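Local coordinates for protein DNA helicase RecQ (Deinococcus radiodurans, PDB 4Q48) that probably couples ATP hydrolysis to 3'-5' unwinding of duplex DNA, this chain being the catalytic core with its helicase, zinc-binding and RQC regions, at residues C55-S60 / L117-P122; F142-A147 / L174-L179; V70-A75 / P159-L164; R90-N95 / R104-A109. All coordinates share one frame; numbering follows the deposited sequence.

Contact 1 (C55-S60 / L117-P122); sequences CYQLPS and LLYVAP
The phenolic oxygen of Tyr119 is gripped from helix 55-60 by two side chains on successive positions, Tyr56 and Gln57. Tyr56 OH lies 3.1 Å from Tyr119 OH in a hydrogen bond in which either could be the donor, with the Tyr119 oxygen in the plane of the Tyr56 ring at its edge. The two tyrosine side chains cross at about a right angle. Gln57 contributes an N-H: NE2 reaches Tyr119 OH at 3.3 Å, somewhat bent (N-H...O angle 147°), and the amide stands almost perpendicular to the ring. With CG placed between backbone N and carbonyl carbon (chi1 60°), Tyr56 sends its ring across toward the strand. Helix 50-62 begins within the P-loop (Walker A) sequence, its first turn carrying Lys52 and Ser53, two of the ADP-binding residues, and it packs here on the parallel sheet of the first RecA-like domain. The axis of segment 55-60 passes 10.1 Å from strand 117-120 and runs at 139° to it. A second polar knot lies within the helix, where Tyr56 O is shared by two donors of Ser60: the backbone N at 2.8 Å and OG at 2.7 Å, approaching from opposite faces of the carbonyl plane. That bond occupies the Ser60 hydroxyl, which otherwise borders an apolar group, since Leu117 CD2 sits 3.4 Å from Ser60 OG. The other branch of the leucine, CD1, rests 3.8 Å from Gln57 CG, and Leu84 of helix 74-84 touches both Gln57 and Leu117.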
loop_
_atom_site.group_PDB
_atom_site.type_symbol
_atom_site.label_atom_id
_atom_site.label_comp_id
_atom_site.label_asym_id
_atom_site.label_seq_id
_atom_site.Cartn_x
_atom_site.Cartn_y
_atom_site.Cartn_z
ATOM N N CYS A 55 -6.797 -17.013 0.609
ATOM C CA CYS A 55 -7.032 -16.872 -0.809
ATOM C C CYS A 55 -6.184 -17.801 -1.669
ATOM O O CYS A 55 -6.465 -17.975 -2.859
ATOM C CB CYS A 55 -6.811 -15.418 -1.202
ATOM S SG CYS A 55 -8.083 -14.329 -0.484
ATOM N N TYR A 56 -5.123 -18.363 -1.102
ATOM C CA TYR A 56 -4.410 -19.403 -1.815
ATOM C C TYR A 56 -4.422 -20.712 -1.050
ATOM O O TYR A 56 -4.395 -21.778 -1.654
ATOM C CB TYR A 56 -2.975 -18.986 -2.138
ATOM C CG TYR A 56 -2.101 -18.657 -0.961
ATOM C CD1 TYR A 56 -1.536 -19.657 -0.180
ATOM C CD2 TYR A 56 -1.795 -17.335 -0.659
ATOM C CE1 TYR A 56 -0.716 -19.342 0.903
ATOM C CE2 TYR A 56 -0.976 -17.012 0.414
ATOM C CZ TYR A 56 -0.437 -18.010 1.193
ATOM O OH TYR A 56 0.383 -17.672 2.254
ATOM N N GLN A 57 -4.454 -20.641 0.272
ATOM C CA GLN A 57 -4.454 -21.837 1.109
ATOM C C GLN A 57 -5.702 -22.675 0.886
ATOM O O GLN A 57 -5.638 -23.895 0.772
ATOM C CB GLN A 57 -4.367 -21.437 2.574
ATOM C CG GLN A 57 -3.012 -20.911 2.985
ATOM C CD GLN A 57 -3.025 -20.338 4.382
ATOM O OE1 GLN A 57 -4.054 -19.887 4.873
ATOM N NE2 GLN A 57 -1.891 -20.389 5.041
ATOM N N LEU A 58 -6.843 -22.008 0.802
ATOM C CA LEU A 58 -8.108 -22.696 0.617
ATOM C C LEU A 58 -8.197 -23.276 -0.806
ATOM O O LEU A 58 -8.513 -24.454 -0.966
ATOM C CB LEU A 58 -9.274 -21.750 0.931
ATOM C CG LEU A 58 -10.701 -22.274 0.936
ATOM C CD1 LEU A 58 -10.772 -23.657 1.528
ATOM C CD2 LEU A 58 -11.568 -21.323 1.734
ATOM N N PRO A 59 -7.913 -22.457 -1.842
ATOM C CA PRO A 59 -7.832 -23.082 -3.164
ATOM C C PRO A 59 -6.826 -24.244 -3.222
ATOM O O PRO A 59 -7.107 -25.229 -3.907
ATOM C CB PRO A 59 -7.383 -21.929 -4.068
ATOM C CG PRO A 59 -7.867 -20.706 -3.374
ATOM C CD PRO A 59 -7.725 -20.994 -1.921
ATOM N N SER A 60 -5.688 -24.150 -2.536
ATOM C CA SER A 60 -4.749 -25.269 -2.531
ATOM C C SER A 60 -5.401 -26.535 -1.940
ATOM O O SER A 60 -5.117 -27.662 -2.369
ATOM C CB SER A 60 -3.465 -24.911 -1.789
ATOM O OG SER A 60 -2.790 -23.801 -2.394
ATOM N N LEU A 117 0.591 -27.584 1.018
ATOM C CA LEU A 117 1.261 -26.331 0.751
ATOM C C LEU A 117 2.752 -26.523 0.800
ATOM O O LEU A 117 3.266 -27.276 1.623
ATOM C CB LEU A 117 0.851 -25.253 1.754
ATOM C CG LEU A 117 -0.618 -24.888 1.719
ATOM C CD1 LEU A 117 -0.971 -24.156 2.980
ATOM C CD2 LEU A 117 -0.912 -24.073 0.486
ATOM N N LEU A 118 3.441 -25.883 -0.125
ATOM C CA LEU A 118 4.878 -25.819 -0.074
ATOM C C LEU A 118 5.322 -24.363 -0.122
ATOM O O LEU A 118 5.096 -23.644 -1.105
ATOM C CB LEU A 118 5.500 -26.600 -1.215
ATOM C CG LEU A 118 7.019 -26.486 -1.130
ATOM C CD1 LEU A 118 7.524 -27.237 0.080
ATOM C CD2 LEU A 118 7.675 -26.998 -2.378
ATOM N N TYR A 119 5.928 -23.914 0.965
ATOM C CA TYR A 119 6.494 -22.575 1.019
ATOM C C TYR A 119 7.942 -22.619 0.517
ATOM O O TYR A 119 8.765 -23.393 1.013
ATOM C CB TYR A 119 6.383 -22.025 2.451
ATOM C CG TYR A 119 4.970 -21.607 2.824
ATOM C CD1 TYR A 119 4.075 -22.494 3.411
ATOM C CD2 TYR A 119 4.524 -20.335 2.542
ATOM C CE1 TYR A 119 2.782 -22.095 3.733
ATOM C CE2 TYR A 119 3.258 -19.935 2.860
ATOM C CZ TYR A 119 2.387 -20.802 3.449
ATOM O OH TYR A 119 1.118 -20.332 3.735
ATOM N N VAL A 120 8.255 -21.794 -0.471
ATOM C CA VAL A 120 9.559 -21.881 -1.092
ATOM C C VAL A 120 10.128 -20.501 -1.392
ATOM O O VAL A 120 9.484 -19.665 -2.010
ATOM C CB VAL A 120 9.473 -22.731 -2.401
ATOM C CG1 VAL A 120 8.288 -22.291 -3.250
ATOM C CG2 VAL A 120 10.773 -22.690 -3.201
ATOM N N ALA A 121 11.344 -20.268 -0.928
ATOM C CA ALA A 121 12.036 -19.042 -1.220
ATOM C C ALA A 121 12.243 -18.969 -2.728
ATOM O O ALA A 121 12.448 -19.990 -3.378
ATOM C CB ALA A 121 13.360 -18.997 -0.485
ATOM N N PRO A 122 12.216 -17.751 -3.282
ATOM C CA PRO A 122 12.437 -17.506 -4.712
ATOM C C PRO A 122 13.757 -18.086 -5.183
ATOM O O PRO A 122 13.889 -18.581 -6.304
ATOM C CB PRO A 122 12.468 -15.979 -4.797
ATOM C CG PRO A 122 11.686 -15.526 -3.625
ATOM C CD PRO A 122 11.938 -16.509 -2.542
#

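Contact 2 (F142-A147 / L174-L179); sequences FAIDEA and LPRVAL
Strands 142-145 and 176-179 run side by side in parallel, their axes 4.6 Å apart and only 15° askew, with Phe142 facing Arg176, Ala143 facing Val177, Ile144 facing Ala178 and Asp145 facing Leu179. The ladder opens with Phe142 N to Pro175 O at 3.0 Å, almost perfectly straight. It goes on through Val177 N to Phe142 O, Ile144 N to Val177 O (2.8 Å) and Leu179 N to Ile144 O. Past the end of the strand Ala147 N still reaches Leu179 O, a longer bond of 3.3 Å whose donor stands above the carbonyl plane. On one face Ala143 CB meets Val177 CG1 at 3.9 Å, with Leu179 CD1 a little farther off. On the other, the Phe142 ring reaches Leu174, CE2 to CD1 at 3.9 Å, while Ala147 CB closes on Ala178 CB at 3.7 Å. Asp145 and Glu146 begin the DEAH box, the Walker B element of this helicase family. Asp145 OD1 accepts the backbone N of Glu146 on its anti lone pair (2.7 Å) and also forms a salt bridge with Lys52 of the ADP site, so that two partners fix the carboxylate. Strand 66-70 flanks 142-145 and strand 42-45 flanks 176-179, putting the pair inside the sheet. Helix 50-62 covers the side bearing Ala143 and Leu179, and helix 165-170, the connection of this beta-alpha-beta unit, packs on Phe142, Ile144 and Arg176.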
loop_
_atom_site.group_PDB
_atom_site.type_symbol
_atom_site.label_atom_id
_atom_site.label_comp_id
_atom_site.label_asym_id
_atom_site.label_seq_id
_atom_site.Cartn_x
_atom_site.Cartn_y
_atom_site.Cartn_z
ATOM N N PHE A 142 0.341 -21.870 -8.286
ATOM C CA PHE A 142 1.369 -20.977 -7.764
ATOM C C PHE A 142 0.732 -19.756 -7.111
ATOM O O PHE A 142 -0.055 -19.052 -7.759
ATOM C CB PHE A 142 2.295 -20.521 -8.877
ATOM C CG PHE A 142 3.169 -21.594 -9.417
ATOM C CD1 PHE A 142 4.248 -22.055 -8.683
ATOM C CD2 PHE A 142 2.902 -22.171 -10.653
ATOM C CE1 PHE A 142 5.084 -23.057 -9.191
ATOM C CE2 PHE A 142 3.708 -23.167 -11.156
ATOM C CZ PHE A 142 4.809 -23.613 -10.420
ATOM N N ALA A 143 1.064 -19.498 -5.845
ATOM C CA ALA A 143 0.694 -18.226 -5.194
ATOM C C ALA A 143 1.928 -17.400 -4.996
ATOM O O ALA A 143 2.838 -17.804 -4.259
ATOM C CB ALA A 143 0.030 -18.462 -3.881
ATOM N N ILE A 144 1.972 -16.243 -5.653
ATOM C CA ILE A 144 3.063 -15.292 -5.439
ATOM C C ILE A 144 2.637 -14.252 -4.388
ATOM O O ILE A 144 1.851 -13.342 -4.671
ATOM C CB ILE A 144 3.489 -14.617 -6.755
ATOM C CG1 ILE A 144 4.100 -15.647 -7.708
ATOM C CG2 ILE A 144 4.546 -13.585 -6.514
ATOM C CD1 ILE A 144 3.167 -16.110 -8.823
ATOM N N ASP A 145 3.115 -14.438 -3.155
ATOM C CA ASP A 145 2.815 -13.509 -2.070
ATOM C C ASP A 145 3.828 -12.378 -2.072
ATOM O O ASP A 145 4.988 -12.573 -2.465
ATOM C CB ASP A 145 2.814 -14.195 -0.702
ATOM C CG ASP A 145 1.876 -13.503 0.290
ATOM O OD1 ASP A 145 1.645 -12.275 0.132
ATOM O OD2 ASP A 145 1.368 -14.182 1.217
ATOM N N GLU A 146 3.376 -11.210 -1.620
ATOM C CA GLU A 146 4.146 -9.976 -1.729
ATOM C C GLU A 146 4.635 -9.715 -3.145
ATOM O O GLU A 146 5.825 -9.450 -3.357
ATOM C CB GLU A 146 5.317 -9.996 -0.755
ATOM C CG GLU A 146 4.897 -9.518 0.627
ATOM C CD GLU A 146 5.522 -10.327 1.718
ATOM O OE1 GLU A 146 6.131 -11.364 1.386
ATOM O OE2 GLU A 146 5.419 -9.931 2.899
ATOM N N ALA A 147 3.702 -9.777 -4.099
ATOM C CA ALA A 147 4.009 -9.669 -5.524
ATOM C C ALA A 147 4.706 -8.356 -5.900
ATOM O O ALA A 147 5.360 -8.247 -6.951
ATOM C CB ALA A 147 2.745 -9.829 -6.330
ATOM N N LEU A 174 -1.066 -24.067 -15.214
ATOM C CA LEU A 174 -1.337 -23.917 -13.774
ATOM C C LEU A 174 -1.726 -22.486 -13.387
ATOM O O LEU A 174 -1.123 -21.520 -13.871
ATOM C CB LEU A 174 -0.129 -24.353 -12.953
ATOM C CG LEU A 174 0.239 -25.838 -13.050
ATOM C CD1 LEU A 174 1.453 -26.144 -12.189
ATOM C CD2 LEU A 174 -0.923 -26.759 -12.713
ATOM N N PRO A 175 -2.700 -22.348 -12.470
ATOM C CA PRO A 175 -3.175 -21.037 -12.001
ATOM C C PRO A 175 -2.100 -20.237 -11.269
ATOM O O PRO A 175 -1.285 -20.830 -10.559
ATOM C CB PRO A 175 -4.306 -21.398 -11.019
ATOM C CG PRO A 175 -4.699 -22.766 -11.360
ATOM C CD PRO A 175 -3.442 -23.448 -11.829
ATOM N N ARG A 176 -2.114 -18.920 -11.454
ATOM C CA ARG A 176 -1.227 -17.998 -10.746
ATOM C C ARG A 176 -2.058 -17.001 -9.944
ATOM O O ARG A 176 -2.817 -16.230 -10.533
ATOM C CB ARG A 176 -0.352 -17.194 -11.708
ATOM C CG ARG A 176 0.979 -17.786 -12.048
ATOM C CD ARG A 176 1.705 -16.944 -13.104
ATOM N NE ARG A 176 0.843 -16.457 -14.185
ATOM C CZ ARG A 176 0.417 -17.186 -15.207
ATOM N NH1 ARG A 176 0.760 -18.465 -15.299
ATOM N NH2 ARG A 176 -0.363 -16.639 -16.128
ATOM N N VAL A 177 -1.926 -16.970 -8.623
ATOM C CA VAL A 177 -2.557 -15.869 -7.901
ATOM C C VAL A 177 -1.489 -15.063 -7.165
ATOM O O VAL A 177 -0.646 -15.613 -6.446
ATOM C CB VAL A 177 -3.660 -16.357 -6.920
ATOM C CG1 VAL A 177 -3.090 -17.275 -5.839
ATOM C CG2 VAL A 177 -4.356 -15.173 -6.301
ATOM N N ALA A 178 -1.479 -13.764 -7.428
ATOM C CA ALA A 178 -0.512 -12.845 -6.825
ATOM C C ALA A 178 -1.231 -11.963 -5.825
ATOM O O ALA A 178 -2.263 -11.361 -6.129
ATOM C CB ALA A 178 0.206 -12.002 -7.889
ATOM N N LEU A 179 -0.720 -11.924 -4.608
ATOM C CA LEU A 179 -1.376 -11.152 -3.570
ATOM C C LEU A 179 -0.440 -10.106 -2.988
ATOM O O LEU A 179 0.761 -10.364 -2.823
ATOM C CB LEU A 179 -1.887 -12.079 -2.466
ATOM C CG LEU A 179 -2.521 -13.400 -2.916
ATOM C CD1 LEU A 179 -1.480 -14.519 -2.854
ATOM C CD2 LEU A 179 -3.734 -13.737 -2.077
#

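Contact 3 (V70-A75 / P159-L164); sequences VSPLIA and PEYQQL
Tyr161 reaches across to Val70, Ser71 and Pro72, where strand 66-70 runs into the Ser-Pro-Leu sequence of motif Ia of RecQ helicases, while segment 159-164 follows the DEAH box near the end of what is, in RecQ relatives, an aromatic-rich loop. From CB the ring extends toward the backbone at the strand end. CE1 meets Pro72 CG at 4.0 Å, and CZ lies equally far from Pro72 CD, the proline ring crossing the tyrosine at about a right angle. At the tip, OH meets Pro72 CD at 3.1 Å, then Ser71 CA at 3.4 Å and Val70 O at 3.6 Å. Its hydrogen bond goes to the backbone oxygen of Asp145, which links the segment to the end of the DEAH strand. One face of the Tyr161 ring carries Leu164 CD1, offset toward the rim. The same methyl meets Val70 CG1 tip to tip at 4.1 Å; chi1 of -161° puts this branch trans to the valine's own nitrogen and aims it at the leucine. Leu125 and Ile144 touch both Val70 and Leu164. Pro72 itself sits within an ST turn, Ser71 OG accepting Leu73 N at 3.1 Å.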
loop_
_atom_site.group_PDB
_atom_site.type_symbol
_atom_site.label_atom_id
_atom_site.label_comp_id
_atom_site.label_asym_id
_atom_site.label_seq_id
_atom_site.Cartn_x
_atom_site.Cartn_y
_atom_site.Cartn_z
ATOM N N VAL A 70 5.143 -18.742 -3.217
ATOM C CA VAL A 70 6.398 -18.038 -3.289
ATOM C C VAL A 70 6.438 -16.868 -2.310
ATOM O O VAL A 70 5.543 -16.023 -2.314
ATOM C CB VAL A 70 6.635 -17.529 -4.689
ATOM C CG1 VAL A 70 8.106 -17.227 -4.883
ATOM C CG2 VAL A 70 6.161 -18.559 -5.681
ATOM N N SER A 71 7.465 -16.829 -1.466
ATOM C CA SER A 71 7.637 -15.750 -0.492
ATOM C C SER A 71 9.105 -15.585 -0.065
ATOM O O SER A 71 9.838 -16.575 0.126
ATOM C CB SER A 71 6.757 -15.974 0.749
ATOM O OG SER A 71 7.180 -15.162 1.838
ATOM N N PRO A 72 9.534 -14.327 0.094
ATOM C CA PRO A 72 10.868 -13.999 0.596
ATOM C C PRO A 72 11.018 -14.163 2.110
ATOM O O PRO A 72 12.141 -14.351 2.587
ATOM C CB PRO A 72 11.043 -12.540 0.185
ATOM C CG PRO A 72 9.662 -12.033 -0.173
ATOM C CD PRO A 72 8.687 -13.136 -0.055
ATOM N N LEU A 73 9.912 -14.106 2.847
ATOM C CA LEU A 73 9.955 -14.120 4.313
ATOM C C LEU A 73 10.265 -15.505 4.876
ATOM O O LEU A 73 9.411 -16.138 5.503
ATOM C CB LEU A 73 8.618 -13.620 4.882
ATOM C CG LEU A 73 7.992 -12.394 4.202
ATOM C CD1 LEU A 73 6.635 -12.055 4.790
ATOM C CD2 LEU A 73 8.928 -11.196 4.317
ATOM N N ILE A 74 11.500 -15.957 4.680
ATOM C CA ILE A 74 11.857 -17.317 5.050
ATOM C C ILE A 74 12.081 -17.372 6.558
ATOM O O ILE A 74 11.855 -18.406 7.192
ATOM C CB ILE A 74 13.116 -17.824 4.263
ATOM C CG1 ILE A 74 14.428 -17.259 4.816
ATOM C CG2 ILE A 74 13.000 -17.481 2.785
ATOM C CD1 ILE A 74 15.645 -17.597 3.948
ATOM N N ALA A 75 12.486 -16.237 7.127
ATOM C CA ALA A 75 12.615 -16.090 8.573
ATOM C C ALA A 75 11.234 -16.173 9.234
ATOM O O ALA A 75 11.062 -16.821 10.269
ATOM C CB ALA A 75 13.314 -14.771 8.916
ATOM N N PRO A 159 16.011 -8.706 -7.016
ATOM C CA PRO A 159 16.401 -9.078 -8.383
ATOM C C PRO A 159 15.832 -10.450 -8.738
ATOM O O PRO A 159 15.521 -10.719 -9.903
ATOM C CB PRO A 159 17.937 -9.092 -8.326
ATOM C CG PRO A 159 18.296 -8.403 -7.034
ATOM C CD PRO A 159 17.159 -8.693 -6.101
ATOM N N GLU A 160 15.672 -11.281 -7.705
ATOM C CA GLU A 160 15.038 -12.588 -7.814
ATOM C C GLU A 160 13.644 -12.396 -8.378
ATOM O O GLU A 160 13.293 -12.954 -9.417
ATOM C CB GLU A 160 14.933 -13.269 -6.441
ATOM C CG GLU A 160 16.177 -13.219 -5.553
ATOM C CD GLU A 160 15.888 -13.660 -4.109
ATOM O OE1 GLU A 160 16.246 -14.810 -3.742
ATOM O OE2 GLU A 160 15.267 -12.865 -3.356
ATOM N N TYR A 161 12.858 -11.585 -7.679
ATOM C CA TYR A 161 11.436 -11.475 -7.955
ATOM C C TYR A 161 11.043 -11.124 -9.393
ATOM O O TYR A 161 9.982 -11.547 -9.837
ATOM C CB TYR A 161 10.788 -10.488 -6.970
ATOM C CG TYR A 161 10.043 -11.241 -5.891
ATOM C CD1 TYR A 161 10.714 -12.088 -5.014
ATOM C CD2 TYR A 161 8.647 -11.192 -5.820
ATOM C CE1 TYR A 161 10.019 -12.823 -4.058
ATOM C CE2 TYR A 161 7.945 -11.925 -4.873
ATOM C CZ TYR A 161 8.634 -12.748 -3.993
ATOM O OH TYR A 161 7.932 -13.484 -3.045
ATOM N N GLN A 162 11.876 -10.423 -10.156
ATOM C CA GLN A 162 11.412 -10.081 -11.494
ATOM C C GLN A 162 11.773 -11.176 -12.483
ATOM O O GLN A 162 11.562 -11.016 -13.684
ATOM C CB GLN A 162 12.024 -8.775 -11.998
ATOM C CG GLN A 162 13.530 -8.700 -11.829
ATOM C CD GLN A 162 14.089 -7.367 -12.273
ATOM O OE1 GLN A 162 13.353 -6.506 -12.761
ATOM N NE2 GLN A 162 15.400 -7.202 -12.148
ATOM N N GLN A 163 12.307 -12.287 -11.987
ATOM C CA GLN A 163 12.514 -13.466 -12.820
ATOM C C GLN A 163 11.309 -14.415 -12.829
ATOM O O GLN A 163 11.207 -15.299 -13.691
ATOM C CB GLN A 163 13.752 -14.216 -12.373
ATOM C CG GLN A 163 14.993 -13.367 -12.388
ATOM C CD GLN A 163 16.238 -14.196 -12.194
ATOM O OE1 GLN A 163 16.274 -15.374 -12.569
ATOM N NE2 GLN A 163 17.257 -13.602 -11.570
ATOM N N LEU A 164 10.388 -14.209 -11.888
ATOM C CA LEU A 164 9.182 -15.028 -11.766
ATOM C C LEU A 164 8.291 -14.895 -12.986
ATOM O O LEU A 164 7.180 -15.441 -13.017
ATOM C CB LEU A 164 8.390 -14.623 -10.523
ATOM C CG LEU A 164 9.062 -14.975 -9.197
ATOM C CD1 LEU A 164 8.191 -14.565 -8.046
ATOM C CD2 LEU A 164 9.447 -16.454 -9.115
#

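Contact 4 (R90-N95 / R104-A109); sequences RAAFLN and REVEDA
Val106 is the centre of the apolar contact, its two methyls dividing the strand between them. CG1 touches two side chains, Ala92 CB at 3.8 Å and Leu94 CD1 at 3.9 Å, which project from the same side of strand 91-94. The leucine and the valine slide past one another in opposite directions; Leu94 CG and Val106 CG1 both lie trans to their own nitrogens (chi1 -163° and 171°). The second methyl, CG2, instead lies against the backbone between them, 3.8 Å from Phe93 O. A further apolar touch comes from the aliphatic part of Glu107, whose CG is 4.1 Å from Leu94 CD1. Strand 91-94 and helix 100-111 are the first two elements of a beta-alpha-beta unit completed by strand 117-120, and 91-94 is the outermost strand on this side of the sheet. The axis of segment 104-109 passes 8.6 Å from that of strand 91-94, their N-to-C directions 135° apart, and Leu118 of the third element touches Ala92, Leu94 and Val106 alike. Phe93 points to the opposite face of the sheet, against Met77 and Val81 of helix 74-84. Polar interactions run past the interface and not across it. Glu107 OE2 makes a salt bridge with Arg129, Arg90 makes one with Asp116, and the backbone of Ala92 and Leu94 is bonded to Tyr119.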
loop_
_atom_site.group_PDB
_atom_site.type_symbol
_atom_site.label_atom_id
_atom_site.label_comp_id
_atom_site.label_asym_id
_atom_site.label_seq_id
_atom_site.Cartn_x
_atom_site.Cartn_y
_atom_site.Cartn_z
ATOM N N ARG A 90 -1.173 -30.090 5.711
ATOM C CA ARG A 90 0.206 -30.539 5.556
ATOM C C ARG A 90 0.988 -29.486 4.766
ATOM O O ARG A 90 0.605 -29.149 3.645
ATOM C CB ARG A 90 0.241 -31.894 4.852
ATOM C CG ARG A 90 -0.915 -32.824 5.255
ATOM C CD ARG A 90 -1.031 -33.986 4.298
ATOM N NE ARG A 90 -1.874 -33.619 3.157
ATOM C CZ ARG A 90 -2.008 -34.349 2.053
ATOM N NH1 ARG A 90 -1.357 -35.498 1.931
ATOM N NH2 ARG A 90 -2.784 -33.922 1.072
ATOM N N ALA A 91 2.059 -28.951 5.342
ATOM C CA ALA A 91 2.847 -27.950 4.641
ATOM C C ALA A 91 4.319 -28.057 5.001
ATOM O O ALA A 91 4.673 -28.658 6.016
ATOM C CB ALA A 91 2.341 -26.572 4.944
ATOM N N ALA A 92 5.180 -27.426 4.209
ATOM C CA ALA A 92 6.601 -27.594 4.430
ATOM C C ALA A 92 7.370 -26.428 3.871
ATOM O O ALA A 92 6.793 -25.561 3.216
ATOM C CB ALA A 92 7.069 -28.885 3.815
ATOM N N PHE A 93 8.667 -26.385 4.155
ATOM C CA PHE A 93 9.497 -25.297 3.648
ATOM C C PHE A 93 10.647 -25.819 2.892
ATOM O O PHE A 93 11.303 -26.759 3.324
ATOM C CB PHE A 93 10.078 -24.427 4.760
ATOM C CG PHE A 93 9.068 -23.865 5.648
ATOM C CD1 PHE A 93 8.200 -22.892 5.187
ATOM C CD2 PHE A 93 8.959 -24.313 6.946
ATOM C CE1 PHE A 93 7.231 -22.360 6.005
ATOM C CE2 PHE A 93 7.998 -23.790 7.774
ATOM C CZ PHE A 93 7.135 -22.799 7.301
ATOM N N LEU A 94 10.935 -25.129 1.804
ATOM C CA LEU A 94 12.044 -25.453 0.960
ATOM C C LEU A 94 12.851 -24.164 0.751
ATOM O O LEU A 94 12.360 -23.205 0.154
ATOM C CB LEU A 94 11.512 -26.040 -0.342
ATOM C CG LEU A 94 12.389 -26.824 -1.309
ATOM C CD1 LEU A 94 12.704 -28.173 -0.690
ATOM C CD2 LEU A 94 11.627 -26.998 -2.622
ATOM N N ASN A 95 14.085 -24.158 1.252
ATOM C CA ASN A 95 15.009 -23.035 1.086
ATOM C C ASN A 95 16.439 -23.457 1.428
ATOM O O ASN A 95 16.664 -24.524 2.013
ATOM C CB ASN A 95 14.608 -21.847 1.964
ATOM C CG ASN A 95 14.319 -22.257 3.393
ATOM O OD1 ASN A 95 15.232 -22.596 4.143
ATOM N ND2 ASN A 95 13.046 -22.227 3.778
ATOM N N ARG A 104 16.000 -32.823 0.705
ATOM C CA ARG A 104 15.754 -33.971 -0.139
ATOM C C ARG A 104 14.476 -34.687 0.288
ATOM O O ARG A 104 13.843 -35.376 -0.530
ATOM C CB ARG A 104 16.978 -34.895 -0.062
ATOM C CG ARG A 104 16.984 -36.129 -0.929
ATOM C CD ARG A 104 18.292 -36.903 -0.715
ATOM N NE ARG A 104 19.453 -36.015 -0.809
ATOM C CZ ARG A 104 20.511 -36.062 0.000
ATOM N NH1 ARG A 104 20.569 -36.963 0.975
ATOM N NH2 ARG A 104 21.513 -35.202 -0.164
ATOM N N GLU A 105 14.034 -34.462 1.528
ATOM C CA GLU A 105 12.832 -35.161 2.013
ATOM C C GLU A 105 11.564 -34.337 1.900
ATOM O O GLU A 105 10.457 -34.894 1.892
ATOM C CB GLU A 105 13.007 -35.568 3.483
ATOM C CG GLU A 105 14.442 -35.911 3.869
ATOM C CD GLU A 105 14.601 -36.316 5.327
ATOM O OE1 GLU A 105 14.860 -37.516 5.580
ATOM O OE2 GLU A 105 14.327 -35.470 6.216
ATOM N N VAL A 106 11.716 -33.031 1.735
ATOM C CA VAL A 106 10.578 -32.195 1.436
ATOM C C VAL A 106 10.273 -32.407 -0.033
ATOM O O VAL A 106 9.110 -32.498 -0.456
ATOM C CB VAL A 106 10.869 -30.721 1.771
ATOM C CG1 VAL A 106 9.767 -29.806 1.269
ATOM C CG2 VAL A 106 11.024 -30.583 3.277
ATOM N N GLU A 107 11.338 -32.516 -0.808
ATOM C CA GLU A 107 11.202 -32.860 -2.207
ATOM C C GLU A 107 10.505 -34.213 -2.384
ATOM O O GLU A 107 9.614 -34.317 -3.243
ATOM C CB GLU A 107 12.563 -32.848 -2.888
ATOM C CG GLU A 107 12.999 -31.446 -3.188
ATOM C CD GLU A 107 14.421 -31.376 -3.651
ATOM O OE1 GLU A 107 15.114 -32.410 -3.557
ATOM O OE2 GLU A 107 14.845 -30.291 -4.110
ATOM N N ASP A 108 10.884 -35.221 -1.587
ATOM C CA ASP A 108 10.227 -36.527 -1.695
ATOM C C ASP A 108 8.765 -36.368 -1.364
ATOM O O ASP A 108 7.888 -36.916 -2.026
ATOM C CB ASP A 108 10.827 -37.573 -0.741
ATOM C CG ASP A 108 11.974 -38.371 -1.357
ATOM O OD1 ASP A 108 12.540 -37.961 -2.403
ATOM O OD2 ASP A 108 12.316 -39.421 -0.759
ATOM N N ALA A 109 8.517 -35.554 -0.348
ATOM C CA ALA A 109 7.177 -35.398 0.158
ATOM C C ALA A 109 6.338 -34.652 -0.856
ATOM O O ALA A 109 5.173 -34.988 -1.079
ATOM C CB ALA A 109 7.215 -34.674 1.507
#

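How the contacts relate
All four contacts belong to the first RecA-like domain. Contacts 1 and 2 lie closest, 8 Å between centres: Tyr56 CB packs on Ala143 CB at 3.5 Å, so the helix that starts in the P-loop rests on the strand leading into the DEAH box. Contact 4 joins contact 1 through neighbouring strands of the sheet, while contacts 2 and 4 stand about 19 Å apart, centre to centre. Contact 3 meets contact 2 at Val70 N and Ala143 O, 2.7 Å apart, and touches contact 1 where Pro122 CG packs against Tyr161 CE1. Asp145 places contact 2 at the ADP site, which is empty here, whereas the side chain of Ser71 in contact 3 stays about 9 Å from that of Lys52.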